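Uncharacterized protein (Streptococcus pneumoniae, PDB 3LFT) probably serves as the substrate-binding protein of an ABC transporter, holding L-tryptophan in a pocket between its two lobes. Local coordinates at residues A[47-59]-A[72-84]. Sequence-based numbering, arbitrary orientation.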
loop_
_atom_site.group_PDB
_atom_site.type_symbol
_atom_site.label_atom_id
_atom_site.label_comp_id
_atom_site.label_asym_id
_atom_site.label_seq_id
_atom_site.Cartn_x
_atom_site.Cartn_y
_atom_site.Cartn_z
ATOM N N ASP A 47 7.458 -1.135 13.627
ATOM C CA ASP A 47 7.559 -1.852 14.897
ATOM C C ASP A 47 6.208 -1.798 15.613
ATOM O O ASP A 47 5.742 -0.716 16.003
ATOM C CB ASP A 47 8.667 -1.196 15.738
ATOM C CG ASP A 47 8.927 -1.901 17.064
ATOM O OD1 ASP A 47 8.056 -2.649 17.559
ATOM O OD2 ASP A 47 10.030 -1.697 17.614
ATOM N N GLN A 48 5.575 -2.954 15.812
ATOM C CA GLN A 48 4.253 -2.981 16.462
ATOM C C GLN A 48 4.274 -2.435 17.880
ATOM O O GLN A 48 3.254 -1.917 18.369
ATOM C CB GLN A 48 3.633 -4.380 16.462
ATOM C CG GLN A 48 3.055 -4.764 15.121
ATOM C CD GLN A 48 1.882 -3.896 14.675
ATOM O OE1 GLN A 48 1.011 -3.484 15.467
ATOM N NE2 GLN A 48 1.852 -3.619 13.383
ATOM N N SER A 49 5.413 -2.551 18.567
ATOM C CA SER A 49 5.520 -1.970 19.901
ATOM C C SER A 49 5.390 -0.459 19.828
ATOM O O SER A 49 4.679 0.148 20.645
ATOM C CB SER A 49 6.838 -2.369 20.560
ATOM O OG SER A 49 6.849 -3.769 20.795
ATOM N N LYS A 50 6.044 0.146 18.841
ATOM C CA LYS A 50 5.957 1.579 18.636
ATOM C C LYS A 50 4.550 1.966 18.180
ATOM O O LYS A 50 4.032 3.013 18.555
ATOM C CB LYS A 50 7.020 2.062 17.651
ATOM C CG LYS A 50 8.439 1.918 18.216
ATOM C CD LYS A 50 9.492 2.465 17.253
ATOM C CE LYS A 50 10.904 2.022 17.625
ATOM N NZ LYS A 50 11.348 2.588 18.921
ATOM N N VAL A 51 3.913 1.124 17.365
ATOM C CA VAL A 51 2.533 1.400 16.971
ATOM C C VAL A 51 1.670 1.560 18.218
ATOM O O VAL A 51 0.903 2.510 18.330
ATOM C CB VAL A 51 1.954 0.329 16.051
ATOM C CG1 VAL A 51 0.456 0.559 15.821
ATOM C CG2 VAL A 51 2.684 0.326 14.740
ATOM N N ALA A 52 1.801 0.635 19.169
ATOM C CA ALA A 52 0.971 0.693 20.373
ATOM C C ALA A 52 1.288 1.931 21.222
ATOM O O ALA A 52 0.381 2.647 21.638
ATOM C CB ALA A 52 1.125 -0.596 21.200
ATOM N N THR A 53 2.565 2.184 21.466
ATOM C CA THR A 53 2.939 3.292 22.329
ATOM C C THR A 53 2.601 4.644 21.697
ATOM O O THR A 53 2.033 5.529 22.345
ATOM C CB THR A 53 4.417 3.171 22.697
ATOM O OG1 THR A 53 4.576 1.979 23.496
ATOM C CG2 THR A 53 4.883 4.360 23.491
HETATM N N MSE A 54 2.895 4.779 20.413
HETATM C CA MSE A 54 2.629 6.031 19.719
HETATM C C MSE A 54 1.142 6.263 19.544
HETATM O O MSE A 54 0.683 7.393 19.704
HETATM C CB MSE A 54 3.341 6.080 18.375
HETATM C CG MSE A 54 4.853 6.125 18.561
HETATM SE SE MSE A 54 5.807 6.068 16.868
HETATM C CE MSE A 54 7.567 6.422 17.545
ATOM N N SER A 55 0.377 5.220 19.236
ATOM C CA SER A 55 -1.078 5.380 19.134
ATOM C C SER A 55 -1.670 5.860 20.445
ATOM O O SER A 55 -2.529 6.759 20.465
ATOM C CB SER A 55 -1.750 4.077 18.727
ATOM O OG SER A 55 -1.419 3.691 17.399
ATOM N N LYS A 56 -1.217 5.276 21.553
ATOM C CA LYS A 56 -1.721 5.664 22.857
ATOM C C LYS A 56 -1.473 7.155 23.106
ATOM O O LYS A 56 -2.362 7.863 23.578
ATOM C CB LYS A 56 -1.089 4.772 23.932
ATOM C CG LYS A 56 -1.587 4.993 25.349
ATOM C CD LYS A 56 -0.949 3.964 26.275
ATOM C CE LYS A 56 -1.608 3.906 27.629
ATOM N NZ LYS A 56 -0.800 2.976 28.433
ATOM N N GLN A 57 -0.283 7.628 22.756
ATOM C CA GLN A 57 0.073 9.035 22.920
ATOM C C GLN A 57 -0.791 9.937 22.035
ATOM O O GLN A 57 -1.364 10.916 22.513
ATOM C CB GLN A 57 1.561 9.223 22.598
ATOM C CG GLN A 57 2.473 8.672 23.678
ATOM C CD GLN A 57 3.917 8.415 23.262
ATOM O OE1 GLN A 57 4.273 8.387 22.076
ATOM N NE2 GLN A 57 4.754 8.173 24.262
ATOM N N LEU A 58 -0.914 9.582 20.755
ATOM C CA LEU A 58 -1.575 10.462 19.776
ATOM C C LEU A 58 -3.057 10.675 20.053
ATOM O O LEU A 58 -3.602 11.728 19.717
ATOM C CB LEU A 58 -1.353 9.934 18.347
ATOM C CG LEU A 58 0.066 10.070 17.782
ATOM C CD1 LEU A 58 0.243 9.152 16.553
ATOM C CD2 LEU A 58 0.384 11.526 17.410
ATOM N N VAL A 59 -3.709 9.686 20.666
ATOM C CA VAL A 59 -5.157 9.797 20.902
ATOM C C VAL A 59 -5.492 10.468 22.228
ATOM O O VAL A 59 -6.667 10.715 22.512
ATOM C CB VAL A 59 -5.901 8.435 20.782
ATOM C CG1 VAL A 59 -5.624 7.781 19.433
ATOM C CG2 VAL A 59 -5.560 7.505 21.931
ATOM N N PRO A 72 -1.443 -1.067 9.454
ATOM C CA PRO A 72 -1.106 -1.244 10.884
ATOM C C PRO A 72 -1.196 0.045 11.697
ATOM O O PRO A 72 -1.497 -0.006 12.894
ATOM C CB PRO A 72 0.327 -1.763 10.845
ATOM C CG PRO A 72 0.410 -2.459 9.491
ATOM C CD PRO A 72 -0.365 -1.546 8.569
ATOM N N ALA A 73 -0.933 1.193 11.074
ATOM C CA ALA A 73 -1.050 2.462 11.785
ATOM C C ALA A 73 -2.502 2.814 12.064
ATOM O O ALA A 73 -2.840 3.200 13.175
ATOM C CB ALA A 73 -0.361 3.577 11.038
ATOM N N ALA A 74 -3.371 2.673 11.066
ATOM C CA ALA A 74 -4.784 2.938 11.279
ATOM C C ALA A 74 -5.358 1.971 12.312
ATOM O O ALA A 74 -6.152 2.389 13.138
ATOM C CB ALA A 74 -5.557 2.841 9.963
ATOM N N GLN A 75 -4.954 0.700 12.273
ATOM C CA GLN A 75 -5.418 -0.275 13.263
ATOM C C GLN A 75 -4.943 0.089 14.674
ATOM O O GLN A 75 -5.704 -0.025 15.625
ATOM C CB GLN A 75 -4.989 -1.685 12.893
ATOM C CG GLN A 75 -5.749 -2.260 11.685
ATOM C CD GLN A 75 -5.257 -3.625 11.295
ATOM O OE1 GLN A 75 -4.057 -3.845 11.181
ATOM N NE2 GLN A 75 -6.178 -4.541 11.018
ATOM N N GLY A 76 -3.702 0.567 14.800
ATOM C CA GLY A 76 -3.230 0.993 16.120
ATOM C C GLY A 76 -4.064 2.124 16.690
ATOM O O GLY A 76 -4.434 2.116 17.870
ATOM N N LEU A 77 -4.349 3.111 15.846
ATOM C CA LEU A 77 -5.127 4.263 16.290
ATOM C C LEU A 77 -6.569 3.868 16.602
ATOM O O LEU A 77 -7.108 4.286 17.630
ATOM C CB LEU A 77 -5.066 5.373 15.240
ATOM C CG LEU A 77 -3.686 5.993 15.020
ATOM C CD1 LEU A 77 -3.722 6.842 13.763
ATOM C CD2 LEU A 77 -3.241 6.854 16.193
ATOM N N ALA A 78 -7.193 3.063 15.739
ATOM C CA ALA A 78 -8.585 2.641 15.953
ATOM C C ALA A 78 -8.739 1.749 17.195
ATOM O O ALA A 78 -9.800 1.716 17.800
ATOM C CB ALA A 78 -9.105 1.942 14.715
ATOM N N SER A 79 -7.692 1.027 17.566
ATOM C CA SER A 79 -7.707 0.235 18.786
ATOM C C SER A 79 -7.612 1.144 20.012
ATOM O O SER A 79 -8.229 0.879 21.044
ATOM C CB SER A 79 -6.546 -0.758 18.771
ATOM O OG SER A 79 -6.515 -1.507 19.964
ATOM N N ALA A 80 -6.828 2.216 19.883
ATOM C CA ALA A 80 -6.522 3.114 20.997
ATOM C C ALA A 80 -7.663 4.077 21.325
ATOM O O ALA A 80 -7.719 4.602 22.440
ATOM C CB ALA A 80 -5.226 3.881 20.700
ATOM N N THR A 81 -8.557 4.316 20.358
ATOM C CA THR A 81 -9.712 5.201 20.589
ATOM C C THR A 81 -10.933 4.770 19.806
ATOM O O THR A 81 -10.830 4.408 18.622
ATOM C CB THR A 81 -9.378 6.677 20.270
ATOM O OG1 THR A 81 -10.498 7.493 20.643
ATOM C CG2 THR A 81 -9.044 6.916 18.773
ATOM N N LYS A 82 -12.086 4.825 20.468
ATOM C CA LYS A 82 -13.359 4.533 19.818
ATOM C C LYS A 82 -14.157 5.812 19.563
ATOM O O LYS A 82 -15.208 5.776 18.912
ATOM C CB LYS A 82 -14.200 3.548 20.645
ATOM C CG LYS A 82 -13.471 2.266 21.075
ATOM C CD LYS A 82 -12.887 1.519 19.881
ATOM C CE LYS A 82 -12.255 0.184 20.280
ATOM N NZ LYS A 82 -11.523 -0.422 19.125
ATOM N N ASP A 83 -13.663 6.943 20.064
ATOM C CA ASP A 83 -14.466 8.193 19.955
ATOM C C ASP A 83 -13.804 9.328 19.179
ATOM O O ASP A 83 -14.512 10.121 18.555
ATOM C CB ASP A 83 -15.095 8.667 21.294
ATOM C CG ASP A 83 -14.097 8.782 22.418
ATOM O OD1 ASP A 83 -12.880 8.831 22.152
ATOM O OD2 ASP A 83 -14.539 8.837 23.589
ATOM N N LEU A 84 -12.475 9.382 19.145
ATOM C CA LEU A 84 -11.776 10.404 18.372
ATOM C C LEU A 84 -11.763 9.979 16.892
ATOM O O LEU A 84 -11.485 8.821 16.609
ATOM C CB LEU A 84 -10.342 10.547 18.896
ATOM C CG LEU A 84 -9.518 11.676 18.292
ATOM C CD1 LEU A 84 -10.037 13.027 18.743
ATOM C CD2 LEU A 84 -8.048 11.500 18.659
HETATM O O HOH W 1 -1.439 -2.371 14.336
HETATM O O HOH W 2 -9.611 9.179 22.579
#
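Followed outward, the Val59 side chain meets four residues of 72-84. CB lies 3.9 Å from Thr81 CB. CG1, anti to the carbonyl carbon (chi1 -55°), touches Thr81 CG2 at 3.6 Å and borders Leu77 CD2. CG2 packs on Ala80 CB at 3.8 Å and on Ala80 O. The Val59 and Thr81 side chains lie alongside with their tips running opposite ways. Leu84 CD2 rests against Val59 CA. Just past the helix, Thr81 OG1 accepts from Asp83 N, an ST turn, and from Leu84 N, an ST motif.

One turn earlier, Ser55 OG sits 3.2 Å from Gly76 C. The hydroxyl donates to Val51 O (2.8 Å), which also accepts from Ser55 N on the opposite face of its plane. Gly76 has no side chain, so the helices close in and Val51 CG1 comes within 3.7 Å of its CA. Gln48 bends at chi2 and lays NE2 3.5 Å from Pro72 CB. A water donates to both Gln48 OE1 and Pro72 O.

The helix axes approach to 8.5 Å and cross at -50°. Helix 48-58 joins strand 37-43 to 65-69, and helix 71-80 joins 65-69 to 86-89. These are consecutive beta-alpha-beta crossovers of one lobe, as in periplasmic-type substrate-binding proteins. Pro72, at the N-terminal end of helix 71-80, is near the bound tryptophan. Leu58 and Leu77 reach Val66 of strand 65-69, and Ser55 and Ala73 touch Leu8 of strand 3-9.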